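Siderophore-interacting protein (Aeromonas hydrophila, PDB 6K2L) probably reduces siderophore-bound ferric iron by way of its FAD cofactor, so that the metal can be released inside the cell. Local coordinates at residues V15-D20 against A92-I97; P23-I28 against T146-I151; I97-H102 against G106-F111; A150-A155 against Q177-P182. The protein carries 1 engineered substitution. All blocks are in the same frame, centred on the assembly; numbering follows the deposited sequence.

In the fold
Contacts 1 and 3 belong to the FAD-binding barrel and share strand 94-100. Contact 1 sits near one end of that strand and is partly buried, and its one direct bond is a salt bridge; contact 3 sits at the other end, is buried, and combines aromatic packing with polar bonds to the FAD. Contact 2 is also buried, but it is wholly apolar across its two segments and joins the barrel strand 25-31 to helix 148-155 of the second domain, beside the same cofactor. Contact 4 takes up that helix again on the loop 177-182, where leucines meet small residues without any FAD contact. Contacts 2 and 3 are tied by the Arg27-Asp98 salt bridge.

Contact 1. Residues V15-D20 against A92-I97; sequences VKHIQD and ALELDI
Lys16 and Glu94 reach toward each other and cross at about a right angle. The carboxylate oxygen OE2 of Glu94 lies 3.5 Å from Lys16 NZ, a salt bridge, yet it comes nearer still to the last methylene of the lysine, with Glu94 OE2 and Lys16 CE 3.0 Å apart. The bends in the lysine chain explain this: with chi3 at 121° and chi4 at 97° it curls at its end, so the ammonium sits just past the oxygen instead of meeting it head-on. Glu94 is extended beyond CG (chi2 166°), and the lysine end crosses the glutamate chain, Lys16 CE lying 3.9 Å from Glu94 CG. In the six-stranded antiparallel barrel the strands 11-20 and 94-100 are not neighbours. Strand 25-31 runs between them, and the two side chains meet past its Cys29, which Glu94 also touches. A classic beta bulge, in which Lys16 and His17 both face Cys29, brings the two consecutive side chains into use in the contact. Leu93 and Glu94 form a G1 bulge opposite Arg89. The guanidinium of Arg89 forms salt bridges with both Glu94, at OE1, and Asp96, and with Lys16 at OE2 this would be expected to keep the Glu94 carboxylate ionised. His17 adds a looser approach to the oxygen that Arg89 holds: its imidazole stands obliquely to the carboxylate, with NE2 4.2 Å from Glu94 OE1.

Contact 2. Residues P23-I28 against T146-I151; sequences PHLRRI and TALPAI. With FAD (flavin-adenine dinucleotide), chain C.
Leu25 carries the apolar part of this contact by dividing its two methyls between neighbouring residues at the start of helix 148-155. Its CD2 meets the CD2 branch of Leu148 at 4.3 Å, methyl against methyl, while CD1 comes alongside the pyrrolidine ring of Pro149, 4.4 Å from CG. With chi1 at -163°, CG of Leu25 lies nearly opposite the backbone N, which carries the fork away from its strand and toward the helix. No hydrogen bond joins the two segments; the area they bury, about 101 Å², is hydrocarbon contact at ordinary van der Waals distances. The polar links lie to the side: Arg27 pairs with Asp98, and at the start of the helix Ile151 N bonds back to Ala147 O at 3.0 Å. Contacts with the cofactor form a third group. The methyl CG2 of Thr146 approaches the adenine amino nitrogen N6A of FAD to 3.3 Å, and its CB lies 3.6 Å from the flavin nitrogen N1, so one threonine touches both ends of the folded dinucleotide. Thr146 OG1 is hydrogen-bonded to the Asp144 carboxylate. Pro149 CG stands 3.9 Å from the flavin carbonyl oxygen O4. The whole is a domain interface as in the ferredoxin reductase superfamily, an antiparallel barrel set against a parallel-sheet domain with FAD between them.

Contact 3. Residues I97-H102 against G106-F111; sequences IDFALH and GPASRF. With FAD (flavin-adenine dinucleotide), chain C.
The FAD phosphate oxygen O2P is gripped by both segments: His102 NE2 donates to it at 3.2 Å with an N-H...O angle of 161°, and Ser109 N approaches at 3.0 Å in a weak, bent bond. The imidazole is set by its other nitrogen, since ND1 accepts from Asp104 N and so leaves the proton on NE2. It lies between two partners: FAD C4A of the adenine sits 3.6 Å above one face, over the ring centre, and Ser109 OG lies over the opposite face, toward the rim. Water 1 accepts a bond from His102 N; its short approach to Ser109 OG is doubtful. Beside this, Ala108 N donates to O1P at 3.0 Å, so two amides at the start of helix 107-114 turn to one phosphate, which the helix end would be expected to stabilise further. Gly106, the N-cap, brings its CA close to O1A. Deeper in the barrel, Phe99 takes over. Its CZ lies 3.9 Å from Phe111 CD2, meeting the edge of that ring, with planes inclined at 50°, while CE2 packs on the Ala108 methyl. At the same strand the backbone reads the flavin pyrimidine: FAD N3 donates to Asp98 O at 3.0 Å, and Ala100 N donates to FAD O2 almost straight at 173°. Residues Gly106 to Ser109 fit the GxxS pyrophosphate motif of the ferredoxin reductase superfamily, placed at a helix N-terminus just after the strand that holds the flavin.

Contact 4. Residues A150-A155 against Q177-P182; sequences AISAMA and QDLSLP
Leu179 lays its forked end against the hydroxyl of Ser152, with CD2 3.6 Å and CD1 4.0 Å from OG. The two residues belong to a Rossmann-like domain built on a five-stranded parallel sheet, in which helix 148-155 is the crossover between strands 138-144 and 163-170. The next connection, from 163-170 to 185-191, contains no helix; its irregular segment 177-182 passes beside the helix instead. The backbones come close, with CA atoms 6.7 Å apart at Ser152 and Leu179 and 6.1 Å apart at Ala155 and Leu181, and the small side chains of the helix permit this. Ala155 directs its methyl toward the loop, and Leu181 completes the pair: chi1 of -69° puts its CG opposite the carbonyl carbon, and the end of the side chain swings back until CD2 is 3.5 Å from Ala155 CB. The two leucines therefore meet the helix one turn apart, each with a single small residue. Away from the helix, both rest on Leu187 of strand 185-191, and Leu179 also touches Trp189, so the loop is held between helix and sheet edge. Ser180 packs on Asp161 of the second subunit. No hydrogen bond crosses between the segments. The hydroxyl under Leu179 is satisfied within its own helix, Ser152 OG being hydrogen-bonded to the carbonyl oxygen of Leu148, one turn earlier.

Contact 1. Residues V15-D20 against A92-I97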
# COMPACT_ATOMS: atom_id res chain seq x y z
N VAL A 15 1.45 -1.56 22.24
CA VAL A 15 1.94 -0.30 21.69
C VAL A 15 3.46 -0.30 21.73
O VAL A 15 4.08 -0.51 22.78
CB VAL A 15 1.35 0.90 22.46
CG1 VAL A 15 1.96 2.20 21.95
CG2 VAL A 15 -0.17 0.90 22.38
N LYS A 16 4.09 -0.09 20.59
CA LYS A 16 5.53 0.05 20.48
C LYS A 16 5.96 1.49 20.70
O LYS A 16 6.83 1.75 21.54
CB LYS A 16 5.99 -0.44 19.10
CG LYS A 16 7.45 -0.79 18.98
CD LYS A 16 7.68 -1.64 17.76
CE LYS A 16 8.66 -0.99 16.82
NZ LYS A 16 10.05 -1.51 17.00
N HIS A 17 5.36 2.43 19.98
CA HIS A 17 5.67 3.84 20.15
C HIS A 17 4.53 4.70 19.60
O HIS A 17 3.71 4.25 18.80
CB HIS A 17 6.97 4.23 19.46
CG HIS A 17 7.02 3.86 18.01
ND1 HIS A 17 6.40 4.60 17.02
CD2 HIS A 17 7.63 2.82 17.38
CE1 HIS A 17 6.64 4.04 15.85
NE2 HIS A 17 7.37 2.96 16.04
N ILE A 18 4.54 5.95 20.03
CA ILE A 18 3.48 6.92 19.81
C ILE A 18 4.12 8.15 19.21
O ILE A 18 5.30 8.44 19.45
CB ILE A 18 2.76 7.25 21.14
CG1 ILE A 18 2.28 5.97 21.81
CG2 ILE A 18 1.60 8.16 20.92
CD1 ILE A 18 2.92 5.74 23.15
N GLN A 19 3.34 8.89 18.44
CA GLN A 19 3.90 10.02 17.70
C GLN A 19 2.77 10.98 17.36
O GLN A 19 1.69 10.55 16.93
CB GLN A 19 4.61 9.52 16.44
CG GLN A 19 4.77 10.59 15.39
CD GLN A 19 5.65 10.14 14.24
OE1 GLN A 19 5.51 9.02 13.74
NE2 GLN A 19 6.56 11.02 13.81
N ASP A 20 2.99 12.26 17.54
CA ASP A 20 1.97 13.25 17.20
C ASP A 20 2.36 13.88 15.87
O ASP A 20 3.22 14.76 15.81
CB ASP A 20 1.82 14.27 18.32
CG ASP A 20 0.90 13.79 19.44
OD1 ASP A 20 0.50 12.60 19.41
OD2 ASP A 20 0.58 14.60 20.35
N ALA A 92 8.52 -5.75 9.85
CA ALA A 92 8.76 -5.16 11.16
C ALA A 92 7.75 -5.61 12.20
O ALA A 92 7.93 -5.29 13.38
CB ALA A 92 8.74 -3.64 11.05
N LEU A 93 6.71 -6.33 11.78
CA LEU A 93 5.59 -6.71 12.64
C LEU A 93 4.94 -5.47 13.27
O LEU A 93 4.65 -5.43 14.47
CB LEU A 93 6.04 -7.71 13.71
CG LEU A 93 6.48 -9.10 13.20
CD1 LEU A 93 7.34 -9.79 14.23
CD2 LEU A 93 5.30 -10.00 12.80
N GLU A 94 4.69 -4.45 12.45
CA GLU A 94 4.16 -3.19 12.96
C GLU A 94 2.90 -2.81 12.20
O GLU A 94 2.78 -3.07 11.00
CB GLU A 94 5.18 -2.05 12.83
CG GLU A 94 6.27 -2.05 13.91
CD GLU A 94 7.45 -1.14 13.56
OE1 GLU A 94 7.19 -0.03 13.04
OE2 GLU A 94 8.62 -1.52 13.82
N LEU A 95 1.96 -2.19 12.91
CA LEU A 95 0.69 -1.73 12.37
C LEU A 95 0.37 -0.36 12.96
O LEU A 95 0.34 -0.23 14.18
CB LEU A 95 -0.43 -2.74 12.69
CG LEU A 95 -1.74 -2.43 11.96
CD1 LEU A 95 -2.30 -3.67 11.34
CD2 LEU A 95 -2.73 -1.76 12.90
N ASP A 96 0.11 0.64 12.12
CA ASP A 96 -0.11 2.02 12.54
C ASP A 96 -1.59 2.39 12.51
O ASP A 96 -2.24 2.25 11.48
CB ASP A 96 0.62 3.01 11.61
CG ASP A 96 2.09 3.05 11.86
OD1 ASP A 96 2.51 2.57 12.93
OD2 ASP A 96 2.84 3.57 10.98
N ILE A 97 -2.10 2.91 13.61
CA ILE A 97 -3.44 3.49 13.62
C ILE A 97 -3.33 4.95 14.05
O ILE A 97 -2.70 5.23 15.07
CB ILE A 97 -4.38 2.73 14.56
CG1 ILE A 97 -4.41 1.27 14.17
CG2 ILE A 97 -5.76 3.33 14.46
CD1 ILE A 97 -5.14 0.39 15.23

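Contact 2. Residues P23-I28 against T146-I151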
# COMPACT_ATOMS: atom_id res chain seq x y z
N PRO A 23 -0.96 18.21 16.25
CA PRO A 23 -1.43 18.24 17.65
C PRO A 23 -2.67 17.41 17.94
O PRO A 23 -2.85 16.96 19.08
CB PRO A 23 -1.68 19.74 17.89
CG PRO A 23 -0.71 20.40 17.00
CD PRO A 23 -0.65 19.56 15.75
N HIS A 24 -3.56 17.20 16.96
CA HIS A 24 -4.77 16.42 17.17
C HIS A 24 -4.83 15.18 16.29
O HIS A 24 -5.92 14.71 15.95
CB HIS A 24 -6.01 17.27 16.96
CG HIS A 24 -6.15 18.37 17.95
ND1 HIS A 24 -5.43 19.55 17.86
CD2 HIS A 24 -6.89 18.47 19.08
CE1 HIS A 24 -5.74 20.33 18.87
NE2 HIS A 24 -6.62 19.70 19.63
N LEU A 25 -3.69 14.64 15.91
CA LEU A 25 -3.63 13.39 15.16
C LEU A 25 -2.46 12.59 15.70
O LEU A 25 -1.30 12.97 15.54
CB LEU A 25 -3.50 13.66 13.66
CG LEU A 25 -3.86 12.40 12.84
CD1 LEU A 25 -5.36 12.07 12.97
CD2 LEU A 25 -3.42 12.49 11.37
N ARG A 26 -2.76 11.48 16.35
CA ARG A 26 -1.76 10.73 17.10
C ARG A 26 -1.58 9.36 16.46
O ARG A 26 -2.52 8.57 16.41
CB ARG A 26 -2.18 10.61 18.57
CG ARG A 26 -1.17 9.88 19.42
CD ARG A 26 -1.51 9.99 20.89
NE ARG A 26 -0.98 11.25 21.41
CZ ARG A 26 -1.48 11.91 22.45
NH1 ARG A 26 -2.53 11.43 23.10
NH2 ARG A 26 -0.93 13.05 22.83
N ARG A 27 -0.38 9.10 15.95
CA ARG A 27 -0.05 7.84 15.27
C ARG A 27 0.48 6.86 16.31
O ARG A 27 1.58 7.03 16.84
CB ARG A 27 0.99 8.06 14.18
CG ARG A 27 1.55 6.76 13.56
CD ARG A 27 2.06 6.98 12.12
NE ARG A 27 1.16 7.85 11.39
CZ ARG A 27 1.52 8.76 10.48
NH1 ARG A 27 2.81 8.91 10.16
NH2 ARG A 27 0.58 9.51 9.90
N ILE A 28 -0.31 5.82 16.58
CA ILE A 28 0.06 4.78 17.53
C ILE A 28 0.50 3.57 16.74
O ILE A 28 -0.21 3.10 15.85
CB ILE A 28 -1.11 4.45 18.46
CG1 ILE A 28 -1.43 5.67 19.34
CG2 ILE A 28 -0.78 3.24 19.25
CD1 ILE A 28 -2.75 5.54 20.13
N THR A 146 -10.89 12.39 11.08
CA THR A 146 -11.14 10.96 11.21
C THR A 146 -10.95 10.22 9.89
O THR A 146 -10.71 9.01 9.91
CB THR A 146 -12.55 10.71 11.73
OG1 THR A 146 -13.50 11.11 10.75
CG2 THR A 146 -12.79 11.48 12.98
N ALA A 147 -11.02 10.93 8.76
CA ALA A 147 -10.84 10.38 7.43
C ALA A 147 -9.46 10.68 6.87
O ALA A 147 -9.10 10.14 5.82
CB ALA A 147 -11.91 10.93 6.48
N LEU A 148 -8.67 11.51 7.53
CA LEU A 148 -7.33 11.82 7.02
C LEU A 148 -6.40 10.61 7.00
O LEU A 148 -5.54 10.54 6.11
CB LEU A 148 -6.73 12.97 7.84
CG LEU A 148 -5.42 13.53 7.32
CD1 LEU A 148 -5.57 13.77 5.83
CD2 LEU A 148 -4.95 14.79 8.07
N PRO A 149 -6.45 9.66 7.94
CA PRO A 149 -5.55 8.51 7.79
C PRO A 149 -5.85 7.66 6.56
O PRO A 149 -4.90 7.26 5.86
CB PRO A 149 -5.74 7.77 9.12
CG PRO A 149 -6.15 8.88 10.08
CD PRO A 149 -7.05 9.73 9.28
N ALA A 150 -7.13 7.41 6.26
CA ALA A 150 -7.53 6.70 5.05
C ALA A 150 -7.14 7.44 3.78
O ALA A 150 -6.59 6.83 2.84
CB ALA A 150 -9.04 6.51 5.04
N ILE A 151 -7.45 8.74 3.71
CA ILE A 151 -7.06 9.55 2.56
C ILE A 151 -5.54 9.62 2.40
O ILE A 151 -5.04 9.60 1.27
CB ILE A 151 -7.70 10.94 2.67
CG1 ILE A 151 -9.22 10.79 2.58
CG2 ILE A 151 -7.16 11.86 1.57
CD1 ILE A 151 -10.00 12.09 2.89
PA FAD C . -17.33 7.98 21.05
O1A FAD C . -17.41 7.23 22.34
O2A FAD C . -17.85 7.25 19.81
O5B FAD C . -18.14 9.38 21.03
C5B FAD C . -18.04 10.34 22.11
C4B FAD C . -18.42 11.74 21.67
O4B FAD C . -17.31 12.35 20.96
C3B FAD C . -19.62 11.89 20.74
O3B FAD C . -20.33 13.09 21.04
C2B FAD C . -18.98 11.93 19.35
O2B FAD C . -19.72 12.64 18.36
C1B FAD C . -17.68 12.67 19.63
N9A FAD C . -16.59 12.25 18.79
C8A FAD C . -16.29 10.96 18.41
N7A FAD C . -15.21 10.86 17.67
C5A FAD C . -14.77 12.17 17.56
C6A FAD C . -13.66 12.74 16.90
N6A FAD C . -12.76 12.03 16.23
N1A FAD C . -13.51 14.09 16.98
C2A FAD C . -14.41 14.80 17.67
N3A FAD C . -15.49 14.36 18.34
C4A FAD C . -15.60 13.04 18.25
N1 FAD C . -11.55 7.78 13.64
C2 FAD C . -10.23 8.04 13.83
O2 FAD C . -9.83 8.81 14.71
N3 FAD C . -9.28 7.44 13.02
C4 FAD C . -9.53 6.57 11.99
O4 FAD C . -8.60 6.09 11.34
C4X FAD C . -10.94 6.29 11.79
N5 FAD C . -11.29 5.44 10.83
C5X FAD C . -12.62 5.19 10.64
C6 FAD C . -13.00 4.33 9.62
C7 FAD C . -14.34 4.05 9.37
C7M FAD C . -14.70 3.09 8.26
C8 FAD C . -15.33 4.62 10.19
C8M FAD C . -16.79 4.31 9.99
C9 FAD C . -14.95 5.47 11.23
C9A FAD C . -13.62 5.76 11.46
N10 FAD C . -13.22 6.65 12.47
C10 FAD C . -11.88 6.95 12.67
C1' FAD C . -14.22 7.31 13.33
C2' FAD C . -14.25 6.80 14.77
O2' FAD C . -14.81 5.49 14.86
C3' FAD C . -15.10 7.78 15.60
O3' FAD C . -14.35 8.98 15.78
C4' FAD C . -15.52 7.24 16.97
O4' FAD C . -16.71 7.93 17.38
C5' FAD C . -14.42 7.40 17.99
O5' FAD C . -14.80 6.73 19.21
P FAD C . -14.58 7.40 20.62
O1P FAD C . -14.73 6.26 21.64
O2P FAD C . -13.32 8.14 20.70
O3P FAD C . -15.82 8.40 20.76

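Contact 3. Residues I97-H102 against G106-F111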
# COMPACT_ATOMS: atom_id res chain seq x y z
N ILE A 97 -2.10 2.91 13.61
CA ILE A 97 -3.44 3.49 13.62
C ILE A 97 -3.33 4.95 14.05
O ILE A 97 -2.70 5.23 15.07
CB ILE A 97 -4.38 2.73 14.56
CG1 ILE A 97 -4.41 1.27 14.17
CG2 ILE A 97 -5.76 3.33 14.46
CD1 ILE A 97 -5.14 0.39 15.23
N ASP A 98 -3.96 5.86 13.29
CA ASP A 98 -3.96 7.29 13.60
C ASP A 98 -5.27 7.75 14.24
O ASP A 98 -6.34 7.67 13.62
CB ASP A 98 -3.72 8.13 12.34
CG ASP A 98 -2.32 8.00 11.77
OD1 ASP A 98 -1.44 7.32 12.36
OD2 ASP A 98 -2.09 8.62 10.70
N PHE A 99 -5.18 8.28 15.46
CA PHE A 99 -6.33 8.69 16.27
C PHE A 99 -6.56 10.20 16.17
O PHE A 99 -5.65 10.98 16.47
CB PHE A 99 -6.10 8.29 17.74
CG PHE A 99 -6.32 6.84 18.01
CD1 PHE A 99 -5.37 5.89 17.62
CD2 PHE A 99 -7.49 6.40 18.62
CE1 PHE A 99 -5.59 4.53 17.83
CE2 PHE A 99 -7.71 5.04 18.84
CZ PHE A 99 -6.76 4.12 18.45
N ALA A 100 -7.77 10.61 15.76
CA ALA A 100 -8.16 12.02 15.80
C ALA A 100 -8.48 12.40 17.24
O ALA A 100 -9.56 12.09 17.75
CB ALA A 100 -9.35 12.30 14.88
N LEU A 101 -7.54 13.08 17.91
CA LEU A 101 -7.69 13.46 19.32
C LEU A 101 -8.86 14.43 19.51
O LEU A 101 -9.10 15.31 18.68
CB LEU A 101 -6.38 14.10 19.83
CG LEU A 101 -5.11 13.23 19.97
CD1 LEU A 101 -3.99 13.96 20.68
CD2 LEU A 101 -5.40 11.87 20.64
N HIS A 102 -9.60 14.24 20.60
CA HIS A 102 -10.70 15.12 20.99
C HIS A 102 -10.90 14.99 22.50
O HIS A 102 -10.23 14.20 23.17
CB HIS A 102 -12.01 14.81 20.23
CG HIS A 102 -12.56 13.44 20.51
ND1 HIS A 102 -13.60 13.22 21.39
CD2 HIS A 102 -12.22 12.22 20.02
CE1 HIS A 102 -13.87 11.93 21.44
NE2 HIS A 102 -13.05 11.30 20.61
N GLY A 106 -15.31 8.91 25.55
CA GLY A 106 -15.48 7.66 24.81
C GLY A 106 -14.28 6.75 25.00
O GLY A 106 -13.18 7.22 25.29
N PRO A 107 -14.47 5.43 24.86
CA PRO A 107 -13.35 4.51 25.14
C PRO A 107 -12.16 4.68 24.22
O PRO A 107 -11.02 4.57 24.68
CB PRO A 107 -13.99 3.12 24.99
CG PRO A 107 -15.16 3.34 24.08
CD PRO A 107 -15.68 4.71 24.43
N ALA A 108 -12.37 4.89 22.91
CA ALA A 108 -11.21 5.04 22.02
C ALA A 108 -10.44 6.33 22.31
O ALA A 108 -9.21 6.33 22.27
CB ALA A 108 -11.63 4.99 20.55
N SER A 109 -11.16 7.42 22.60
CA SER A 109 -10.50 8.65 23.01
C SER A 109 -9.67 8.45 24.25
O SER A 109 -8.56 8.98 24.34
CB SER A 109 -11.53 9.76 23.26
OG SER A 109 -10.87 10.98 23.58
N ARG A 110 -10.17 7.67 25.22
CA ARG A 110 -9.39 7.41 26.42
C ARG A 110 -8.16 6.59 26.10
O ARG A 110 -7.06 6.89 26.58
CB ARG A 110 -10.23 6.69 27.47
CG ARG A 110 -9.38 6.14 28.62
CD ARG A 110 -10.15 5.13 29.45
NE ARG A 110 -11.16 5.75 30.31
CZ ARG A 110 -11.99 5.07 31.09
NH1 ARG A 110 -11.92 3.74 31.10
NH2 ARG A 110 -12.89 5.70 31.86
N PHE A 111 -8.31 5.56 25.28
CA PHE A 111 -7.13 4.79 24.92
C PHE A 111 -6.08 5.69 24.25
O PHE A 111 -4.90 5.62 24.60
CB PHE A 111 -7.51 3.63 24.01
CG PHE A 111 -6.34 2.96 23.40
CD1 PHE A 111 -5.61 2.02 24.12
CD2 PHE A 111 -5.93 3.30 22.13
CE1 PHE A 111 -4.51 1.40 23.56
CE2 PHE A 111 -4.83 2.69 21.57
CZ PHE A 111 -4.12 1.73 22.28
PA FAD C . -17.33 7.98 21.05
O1A FAD C . -17.41 7.23 22.34
O2A FAD C . -17.85 7.25 19.81
O5B FAD C . -18.14 9.38 21.03
C5B FAD C . -18.04 10.34 22.11
C4B FAD C . -18.42 11.74 21.67
O4B FAD C . -17.31 12.35 20.96
C3B FAD C . -19.62 11.89 20.74
O3B FAD C . -20.33 13.09 21.04
C2B FAD C . -18.98 11.93 19.35
O2B FAD C . -19.72 12.64 18.36
C1B FAD C . -17.68 12.67 19.63
N9A FAD C . -16.59 12.25 18.79
C8A FAD C . -16.29 10.96 18.41
N7A FAD C . -15.21 10.86 17.67
C5A FAD C . -14.77 12.17 17.56
C6A FAD C . -13.66 12.74 16.90
N6A FAD C . -12.76 12.03 16.23
N1A FAD C . -13.51 14.09 16.98
C2A FAD C . -14.41 14.80 17.67
N3A FAD C . -15.49 14.36 18.34
C4A FAD C . -15.60 13.04 18.25
N1 FAD C . -11.55 7.78 13.64
C2 FAD C . -10.23 8.04 13.83
O2 FAD C . -9.83 8.81 14.71
N3 FAD C . -9.28 7.44 13.02
C4 FAD C . -9.53 6.57 11.99
O4 FAD C . -8.60 6.09 11.34
C4X FAD C . -10.94 6.29 11.79
N5 FAD C . -11.29 5.44 10.83
C5X FAD C . -12.62 5.19 10.64
C6 FAD C . -13.00 4.33 9.62
C7 FAD C . -14.34 4.05 9.37
C7M FAD C . -14.70 3.09 8.26
C8 FAD C . -15.33 4.62 10.19
C8M FAD C . -16.79 4.31 9.99
C9 FAD C . -14.95 5.47 11.23
C9A FAD C . -13.62 5.76 11.46
N10 FAD C . -13.22 6.65 12.47
C10 FAD C . -11.88 6.95 12.67
C1' FAD C . -14.22 7.31 13.33
C2' FAD C . -14.25 6.80 14.77
O2' FAD C . -14.81 5.49 14.86
C3' FAD C . -15.10 7.78 15.60
O3' FAD C . -14.35 8.98 15.78
C4' FAD C . -15.52 7.24 16.97
O4' FAD C . -16.71 7.93 17.38
C5' FAD C . -14.42 7.40 17.99
O5' FAD C . -14.80 6.73 19.21
P FAD C . -14.58 7.40 20.62
O1P FAD C . -14.73 6.26 21.64
O2P FAD C . -13.32 8.14 20.70
O3P FAD C . -15.82 8.40 20.76
O HOH W 1 -9.10 11.44 21.89

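Contact 4. Residues A150-A155 against Q177-P182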
# COMPACT_ATOMS: atom_id res chain seq x y z
N ALA A 150 -7.13 7.41 6.26
CA ALA A 150 -7.53 6.70 5.05
C ALA A 150 -7.14 7.44 3.78
O ALA A 150 -6.59 6.83 2.84
CB ALA A 150 -9.04 6.51 5.04
N ILE A 151 -7.45 8.74 3.71
CA ILE A 151 -7.06 9.55 2.56
C ILE A 151 -5.54 9.62 2.40
O ILE A 151 -5.04 9.60 1.27
CB ILE A 151 -7.70 10.94 2.67
CG1 ILE A 151 -9.22 10.79 2.58
CG2 ILE A 151 -7.16 11.86 1.57
CD1 ILE A 151 -10.00 12.09 2.89
N SER A 152 -4.77 9.67 3.49
CA SER A 152 -3.31 9.65 3.37
C SER A 152 -2.82 8.31 2.83
O SER A 152 -1.95 8.26 1.94
CB SER A 152 -2.67 9.93 4.73
OG SER A 152 -3.17 11.12 5.30
N ALA A 153 -3.36 7.22 3.39
CA ALA A 153 -3.02 5.88 2.93
C ALA A 153 -3.34 5.70 1.45
O ALA A 153 -2.57 5.08 0.72
CB ALA A 153 -3.75 4.83 3.77
N MET A 154 -4.49 6.22 1.00
CA MET A 154 -4.89 6.08 -0.40
C MET A 154 -4.05 6.98 -1.30
O MET A 154 -3.66 6.57 -2.41
CB MET A 154 -6.39 6.41 -0.57
CG MET A 154 -7.38 5.24 -0.31
SD MET A 154 -9.15 5.61 -0.56
CE MET A 154 -9.33 7.25 0.13
N ALA A 155 -3.73 8.20 -0.84
CA ALA A 155 -2.94 9.13 -1.63
C ALA A 155 -1.56 8.57 -1.90
O ALA A 155 -1.04 8.72 -3.01
CB ALA A 155 -2.82 10.46 -0.91
N GLN A 177 -1.45 19.62 7.55
CA GLN A 177 -0.18 18.94 7.46
C GLN A 177 0.14 18.70 6.00
O GLN A 177 -0.70 18.88 5.12
CB GLN A 177 -0.19 17.63 8.24
CG GLN A 177 -1.56 17.02 8.41
CD GLN A 177 -1.52 15.65 9.10
OE1 GLN A 177 -0.90 14.70 8.60
NE2 GLN A 177 -2.21 15.54 10.25
N ASP A 178 1.38 18.31 5.74
CA ASP A 178 1.75 17.99 4.38
C ASP A 178 1.17 16.63 4.02
O ASP A 178 1.15 15.71 4.84
CB ASP A 178 3.27 17.99 4.22
CG ASP A 178 3.90 19.32 4.63
OD1 ASP A 178 3.21 20.37 4.49
OD2 ASP A 178 5.07 19.34 5.08
N LEU A 179 0.59 16.56 2.83
CA LEU A 179 0.20 15.29 2.22
C LEU A 179 0.72 15.42 0.80
O LEU A 179 0.13 16.15 0.00
CB LEU A 179 -1.31 15.10 2.21
CG LEU A 179 -2.22 15.03 3.43
CD1 LEU A 179 -3.46 14.30 2.96
CD2 LEU A 179 -1.62 14.34 4.67
N SER A 180 1.85 14.78 0.49
CA SER A 180 2.31 14.86 -0.89
C SER A 180 1.37 14.02 -1.76
O SER A 180 1.04 12.87 -1.44
CB SER A 180 3.77 14.42 -1.03
OG SER A 180 4.24 14.62 -2.37
N LEU A 181 0.89 14.64 -2.84
CA LEU A 181 -0.12 14.12 -3.74
C LEU A 181 0.44 14.13 -5.16
O LEU A 181 1.41 14.84 -5.42
CB LEU A 181 -1.37 14.99 -3.65
CG LEU A 181 -2.23 15.02 -2.40
CD1 LEU A 181 -3.22 16.14 -2.59
CD2 LEU A 181 -2.98 13.70 -2.17
N PRO A 182 -0.14 13.36 -6.10
CA PRO A 182 0.17 13.59 -7.52
C PRO A 182 -0.06 15.05 -7.87
O PRO A 182 -0.94 15.70 -7.30
CB PRO A 182 -0.83 12.68 -8.25
CG PRO A 182 -1.25 11.66 -7.26
CD PRO A 182 -1.09 12.26 -5.88